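Local coordinates for protein aspergillopepsin-2 heavy chain (PDB 1Y43) that forms the heavy chain of a fungal acid endopeptidase of the glutamic peptidase G1 family, which cleaves proteins together with a second, light chain, at residues T56-E59 with G60-I63; E68-S71 with K72-S76; V119-A122 with D123-S126. One frame throughout, in Å; residues are numbered along the deposited sequence.

Contact 1. Residues T56-E59 with G60-I63; sequences TISE and GDSI
D61 folds back over the turn and places its carboxylate beside the backbone of S58. This is the tight part of the contact. D61 OD2 accepts the backbone N of S58 at 3.0 Å. The bond is bent, with 140° at the hydrogen, and the donor lies above the carboxylate plane. The return bond is straighter: D61 N gives its hydrogen to S58 O at 3.1 Å. S58 and D61 therefore hold each other by two bonds, one through a side chain and one through backbone alone. CG of D61 lies anti to its own carbonyl carbon (chi1 -73°), which swings the carboxylate back toward S58. OD2 also takes a bond from N81 ND2. With S58 N and a water it has three partners, which probably hold the carboxylate in its rotation.

The looser part of the contact is filled by water. One water links S58 OG with the same D61 OD2, lying 2.7 Å from OD2. A second gives hydrogens to D61 OD1 at 2.8 Å and to E59 O. The E59 side chain is exposed at the corner. Its CG lies anti to the backbone N, and the bend at chi2 leaves the carboxylate near G60.

On the apolar side, I57 and I63 meet only through their CD1 methyls, 4.1 Å apart, their side chains crossing at about a right angle. Each also packs against an apolar side chain of the light chain.

The positive phi of G60 (86°) suits the third position of a type II beta turn. That turn, S58 to D61, leads the chain into strand 62-69.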
loop_
_atom_site.group_PDB
_atom_site.type_symbol
_atom_site.label_atom_id
_atom_site.label_comp_id
_atom_site.label_asym_id
_atom_site.label_seq_id
_atom_site.Cartn_x
_atom_site.Cartn_y
_atom_site.Cartn_z
ATOM N N THR B 56 -0.095 -16.274 -6.759
ATOM C CA THR B 56 0.228 -16.859 -5.466
ATOM C C THR B 56 1.274 -16.007 -4.746
ATOM O O THR B 56 2.296 -15.639 -5.334
ATOM C CB THR B 56 0.778 -18.278 -5.667
ATOM O OG1 THR B 56 -0.219 -19.073 -6.307
ATOM C CG2 THR B 56 1.156 -18.901 -4.337
ATOM N N ILE B 57 0.986 -15.685 -3.487
ATOM C CA ILE B 57 1.855 -14.874 -2.639
ATOM C C ILE B 57 2.279 -15.740 -1.439
ATOM O O ILE B 57 1.419 -16.315 -0.766
ATOM C CB ILE B 57 1.085 -13.633 -2.086
ATOM C CG1 ILE B 57 0.347 -12.877 -3.196
ATOM C CG2 ILE B 57 2.037 -12.719 -1.314
ATOM C CD1 ILE B 57 1.242 -12.156 -4.175
ATOM N N SER B 58 3.584 -15.836 -1.181
ATOM C CA SER B 58 4.104 -16.619 -0.050
ATOM C C SER B 58 5.073 -15.788 0.795
ATOM O O SER B 58 5.659 -14.811 0.318
ATOM C CB SER B 58 4.872 -17.859 -0.535
ATOM O OG SER B 58 4.071 -18.705 -1.347
ATOM N N GLU B 59 5.270 -16.201 2.043
ATOM C CA GLU B 59 6.188 -15.494 2.926
ATOM C C GLU B 59 7.561 -15.448 2.260
ATOM O O GLU B 59 7.998 -16.431 1.645
ATOM C CB GLU B 59 6.307 -16.213 4.279
ATOM C CG GLU B 59 7.040 -15.416 5.370
ATOM C CD GLU B 59 8.569 -15.435 5.265
ATOM O OE1 GLU B 59 9.136 -16.375 4.669
ATOM O OE2 GLU B 59 9.212 -14.504 5.805
ATOM N N GLY B 60 8.211 -14.291 2.339
ATOM C CA GLY B 60 9.541 -14.156 1.785
ATOM C C GLY B 60 9.647 -13.801 0.323
ATOM O O GLY B 60 10.742 -13.488 -0.134
ATOM N N ASP B 61 8.546 -13.858 -0.418
ATOM C CA ASP B 61 8.588 -13.527 -1.839
ATOM C C ASP B 61 8.826 -12.038 -2.045
ATOM O O ASP B 61 8.409 -11.212 -1.229
ATOM C CB ASP B 61 7.262 -13.883 -2.512
ATOM C CG ASP B 61 7.060 -15.377 -2.688
ATOM O OD1 ASP B 61 8.016 -16.162 -2.504
ATOM O OD2 ASP B 61 5.932 -15.759 -3.046
ATOM N N SER B 62 9.491 -11.712 -3.146
ATOM C CA SER B 62 9.759 -10.334 -3.517
ATOM C C SER B 62 8.635 -9.898 -4.433
ATOM O O SER B 62 8.392 -10.514 -5.483
ATOM C CB SER B 62 11.076 -10.240 -4.262
ATOM O OG SER B 62 12.148 -10.337 -3.353
ATOM N N ILE B 63 7.947 -8.843 -4.024
ATOM C CA ILE B 63 6.819 -8.332 -4.771
ATOM C C ILE B 63 7.087 -6.921 -5.271
ATOM O O ILE B 63 7.714 -6.123 -4.569
ATOM C CB ILE B 63 5.575 -8.265 -3.849
ATOM C CG1 ILE B 63 5.282 -9.639 -3.246
ATOM C CG2 ILE B 63 4.373 -7.711 -4.585
ATOM C CD1 ILE B 63 5.062 -10.758 -4.246
HETATM O O HOH W 1 4.819 -18.025 -4.046
HETATM O O HOH W 2 9.869 -17.191 -0.717
#

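Contact 2. Residues E68-S71 with K72-S76; sequences EATS and KSSGS
T70 and S71 both reach S74 through their hydroxyls. S74 OG is 2.7 Å from T70 OG1 and 2.8 Å from S71 OG, and both pairs are hydrogen bonds whose donor is not settled. The S74 hydroxyl thus joins two consecutive residues of the facing arm. S71 OG has a second bond, accepting the backbone N of S73 at 3.1 Å. Its chi1 of 83° sets OG between the backbone N and the carbonyl carbon, from where it can meet both S73 N and S74 OG.

Backbone bonds join the two arms. E68 and S76 form an antiparallel hydrogen-bonded pair, with E68 N to S76 O at 3.1 Å and S76 N to E68 O at 2.9 Å. Nearer the turn, S74 O accepts T70 N at 2.9 Å. S71 N adds a weak bond to the same oxygen.

This is a beta hairpin between strands 62-69 and 74-81. A type I turn from S71 to S74 closes it, and K72 and S73 fill its middle positions. The hairpin belongs to a sheet of three antiparallel strands within this chain, with 74-81 central. At E68 the sheet continues into a strand of the light chain.

CA-H...O contacts fill in between the bonds. G75 CA approaches E68 O to 3.0 Å, and A69 CA faces S74 O. The non-hydrogen-bonded pair A69 and G75 lies close, its CA atoms 4.1 Å apart. The side chains of E68 and S76 share one face and approach only loosely, CB of E68 toward OG of S76.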
loop_
_atom_site.group_PDB
_atom_site.type_symbol
_atom_site.label_atom_id
_atom_site.label_comp_id
_atom_site.label_asym_id
_atom_site.label_seq_id
_atom_site.Cartn_x
_atom_site.Cartn_y
_atom_site.Cartn_z
ATOM N N GLU B 68 -0.615 3.149 -12.075
ATOM C CA GLU B 68 -0.378 4.149 -13.108
ATOM C C GLU B 68 -1.723 4.755 -13.493
ATOM O O GLU B 68 -2.717 4.037 -13.635
ATOM C CB GLU B 68 0.245 3.490 -14.341
ATOM C CG GLU B 68 1.665 2.949 -14.145
ATOM C CD GLU B 68 2.207 2.228 -15.391
ATOM O OE1 GLU B 68 1.546 2.291 -16.463
ATOM O OE2 GLU B 68 3.292 1.590 -15.308
ATOM N N ALA B 69 -1.749 6.071 -13.665
ATOM C CA ALA B 69 -2.968 6.774 -14.055
ATOM C C ALA B 69 -2.769 7.316 -15.459
ATOM O O ALA B 69 -1.815 8.052 -15.699
ATOM C CB ALA B 69 -3.242 7.929 -13.100
ATOM N N THR B 70 -3.633 6.927 -16.385
ATOM C CA THR B 70 -3.544 7.423 -17.755
ATOM C C THR B 70 -4.403 8.690 -17.930
ATOM O O THR B 70 -4.297 9.412 -18.931
ATOM C CB THR B 70 -3.918 6.323 -18.783
ATOM O OG1 THR B 70 -5.170 5.734 -18.425
ATOM C CG2 THR B 70 -2.842 5.238 -18.809
ATOM N N SER B 71 -5.267 8.934 -16.959
ATOM C CA SER B 71 -6.112 10.115 -16.914
ATOM C C SER B 71 -6.642 10.133 -15.480
ATOM O O SER B 71 -6.321 9.239 -14.683
ATOM C CB SER B 71 -7.265 10.034 -17.927
ATOM O OG SER B 71 -8.359 9.286 -17.443
ATOM N N LYS B 72 -7.432 11.139 -15.131
ATOM C CA LYS B 72 -7.980 11.204 -13.778
ATOM C C LYS B 72 -9.032 10.127 -13.505
ATOM O O LYS B 72 -9.407 9.907 -12.353
ATOM C CB LYS B 72 -8.544 12.596 -13.483
ATOM C CG LYS B 72 -7.464 13.653 -13.320
ATOM C CD LYS B 72 -8.091 15.003 -13.082
ATOM C CE LYS B 72 -7.056 16.117 -12.968
ATOM N NZ LYS B 72 -7.703 17.443 -13.271
ATOM N N SER B 73 -9.461 9.430 -14.557
ATOM C CA SER B 73 -10.463 8.381 -14.423
ATOM C C SER B 73 -10.099 7.059 -15.107
ATOM O O SER B 73 -10.982 6.243 -15.396
ATOM C CB SER B 73 -11.838 8.881 -14.908
ATOM O OG SER B 73 -11.788 9.396 -16.235
ATOM N N SER B 74 -8.811 6.829 -15.354
ATOM C CA SER B 74 -8.375 5.587 -15.992
ATOM C C SER B 74 -6.939 5.270 -15.594
ATOM O O SER B 74 -6.171 6.175 -15.252
ATOM C CB SER B 74 -8.495 5.664 -17.526
ATOM O OG SER B 74 -7.639 6.641 -18.090
ATOM N N GLY B 75 -6.600 3.991 -15.604
ATOM C CA GLY B 75 -5.252 3.584 -15.244
ATOM C C GLY B 75 -5.156 2.089 -15.042
ATOM O O GLY B 75 -6.005 1.336 -15.512
ATOM N N SER B 76 -4.166 1.654 -14.271
ATOM C CA SER B 76 -3.968 0.237 -14.031
ATOM C C SER B 76 -3.274 -0.032 -12.694
ATOM O O SER B 76 -2.648 0.855 -12.093
ATOM C CB SER B 76 -3.129 -0.372 -15.166
ATOM O OG SER B 76 -1.844 0.234 -15.223
#

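Contact 3. Residues V119-A122 with D123-S126; sequences VAFA and DFGS
F121 carries its ring anti to the backbone N (chi1 -158°), while F124 sets CG between its backbone N and carbonyl carbon (chi1 50°). These two torsions bring the rings together three residues apart. F124 turns an edge toward the face of F121 in an offset edge-to-face pair. The ring planes are 72° apart and the centroids 5.8 Å. The touching atoms are F121 CZ and F124 CE2, at 3.6 Å. F121 CE2 also lies in the plane of the F124 ring, at its edge. F124 CD2 also comes within 3.4 Å of A122 O, so the backbone between the two rings is packed as well.

D123 to G125 form an Asx turn with F124 in the middle. D123 OD1 accepts the backbone N of G125 at 3.0 Å, and the N meets the oxygen nearly along its C-O axis. The bond spans F124 where the chain passes from strand 117-121 to strand 126-136.

Both rings are buried between strands. F121 packs on A7, D111, L158 and Y172, while F124 packs on V109 and V170. The pair thus lies between the sheet containing strand 4-13 and the sheet containing strand 168-172. An apolar side chain of the light chain also packs on F124.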
loop_
_atom_site.group_PDB
_atom_site.type_symbol
_atom_site.label_atom_id
_atom_site.label_comp_id
_atom_site.label_asym_id
_atom_site.label_seq_id
_atom_site.Cartn_x
_atom_site.Cartn_y
_atom_site.Cartn_z
ATOM N N VAL B 119 -9.349 -4.096 11.583
ATOM C CA VAL B 119 -8.942 -5.464 11.855
ATOM C C VAL B 119 -7.832 -5.456 12.924
ATOM O O VAL B 119 -7.078 -4.486 13.046
ATOM C CB VAL B 119 -8.450 -6.163 10.540
ATOM C CG1 VAL B 119 -7.135 -5.581 10.058
ATOM C CG2 VAL B 119 -8.370 -7.666 10.717
ATOM N N ALA B 120 -7.797 -6.485 13.766
ATOM C CA ALA B 120 -6.757 -6.576 14.792
ATOM C C ALA B 120 -5.460 -6.517 14.001
ATOM O O ALA B 120 -5.303 -7.233 13.000
ATOM C CB ALA B 120 -6.871 -7.887 15.553
ATOM N N PHE B 121 -4.562 -5.641 14.433
ATOM C CA PHE B 121 -3.303 -5.389 13.742
ATOM C C PHE B 121 -2.185 -6.404 13.997
ATOM O O PHE B 121 -1.732 -6.581 15.121
ATOM C CB PHE B 121 -2.857 -3.978 14.106
ATOM C CG PHE B 121 -1.916 -3.363 13.127
ATOM C CD1 PHE B 121 -2.145 -3.444 11.752
ATOM C CD2 PHE B 121 -0.816 -2.659 13.585
ATOM C CE1 PHE B 121 -1.274 -2.816 10.844
ATOM C CE2 PHE B 121 0.060 -2.032 12.700
ATOM C CZ PHE B 121 -0.167 -2.107 11.326
ATOM N N ALA B 122 -1.731 -7.052 12.926
ATOM C CA ALA B 122 -0.682 -8.063 13.012
ATOM C C ALA B 122 0.731 -7.506 13.241
ATOM O O ALA B 122 1.053 -6.396 12.816
ATOM C CB ALA B 122 -0.687 -8.918 11.749
ATOM N N ASP B 123 1.560 -8.283 13.937
ATOM C CA ASP B 123 2.964 -7.916 14.132
ATOM C C ASP B 123 3.652 -8.504 12.892
ATOM O O ASP B 123 3.828 -9.716 12.776
ATOM C CB ASP B 123 3.538 -8.548 15.399
ATOM C CG ASP B 123 5.005 -8.200 15.615
ATOM O OD1 ASP B 123 5.668 -7.671 14.693
ATOM O OD2 ASP B 123 5.504 -8.454 16.724
ATOM N N PHE B 124 4.005 -7.635 11.955
ATOM C CA PHE B 124 4.652 -8.033 10.704
ATOM C C PHE B 124 6.172 -7.861 10.740
ATOM O O PHE B 124 6.829 -7.998 9.707
ATOM C CB PHE B 124 4.074 -7.203 9.542
ATOM C CG PHE B 124 4.062 -5.718 9.815
ATOM C CD1 PHE B 124 5.189 -4.940 9.582
ATOM C CD2 PHE B 124 2.934 -5.104 10.351
ATOM C CE1 PHE B 124 5.194 -3.579 9.893
ATOM C CE2 PHE B 124 2.937 -3.746 10.661
ATOM C CZ PHE B 124 4.064 -2.987 10.429
ATOM N N GLY B 125 6.718 -7.515 11.907
ATOM C CA GLY B 125 8.147 -7.304 12.026
ATOM C C GLY B 125 8.486 -5.967 11.410
ATOM O O GLY B 125 8.344 -4.926 12.043
ATOM N N SER B 126 8.855 -5.988 10.140
ATOM C CA SER B 126 9.199 -4.767 9.431
ATOM C C SER B 126 8.905 -4.975 7.950
ATOM O O SER B 126 8.904 -6.117 7.470
ATOM C CB SER B 126 10.686 -4.463 9.640
ATOM O OG SER B 126 10.972 -3.134 9.314
#

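How the contacts relate
All three contacts are short-range joints in a chain built of beta strands without helix, and they follow one another in series. Contacts 1 and 2 share strand 62-69: contact 1 leads into it, and contact 2 turns out of it into strand 74-81. Their centres are about 27 Å apart and their nearest atoms about 13 Å. Contact 3 belongs to a different part of the fold. Its centre is about 17 Å from that of contact 1 and about 31 Å from that of contact 2, which lies on the opposite side of the chain's centre. The light chain reaches all three. S62, I63 and E68 pair with strand residues of the light chain, so contacts 1 and 2 border one sheet continued between chains.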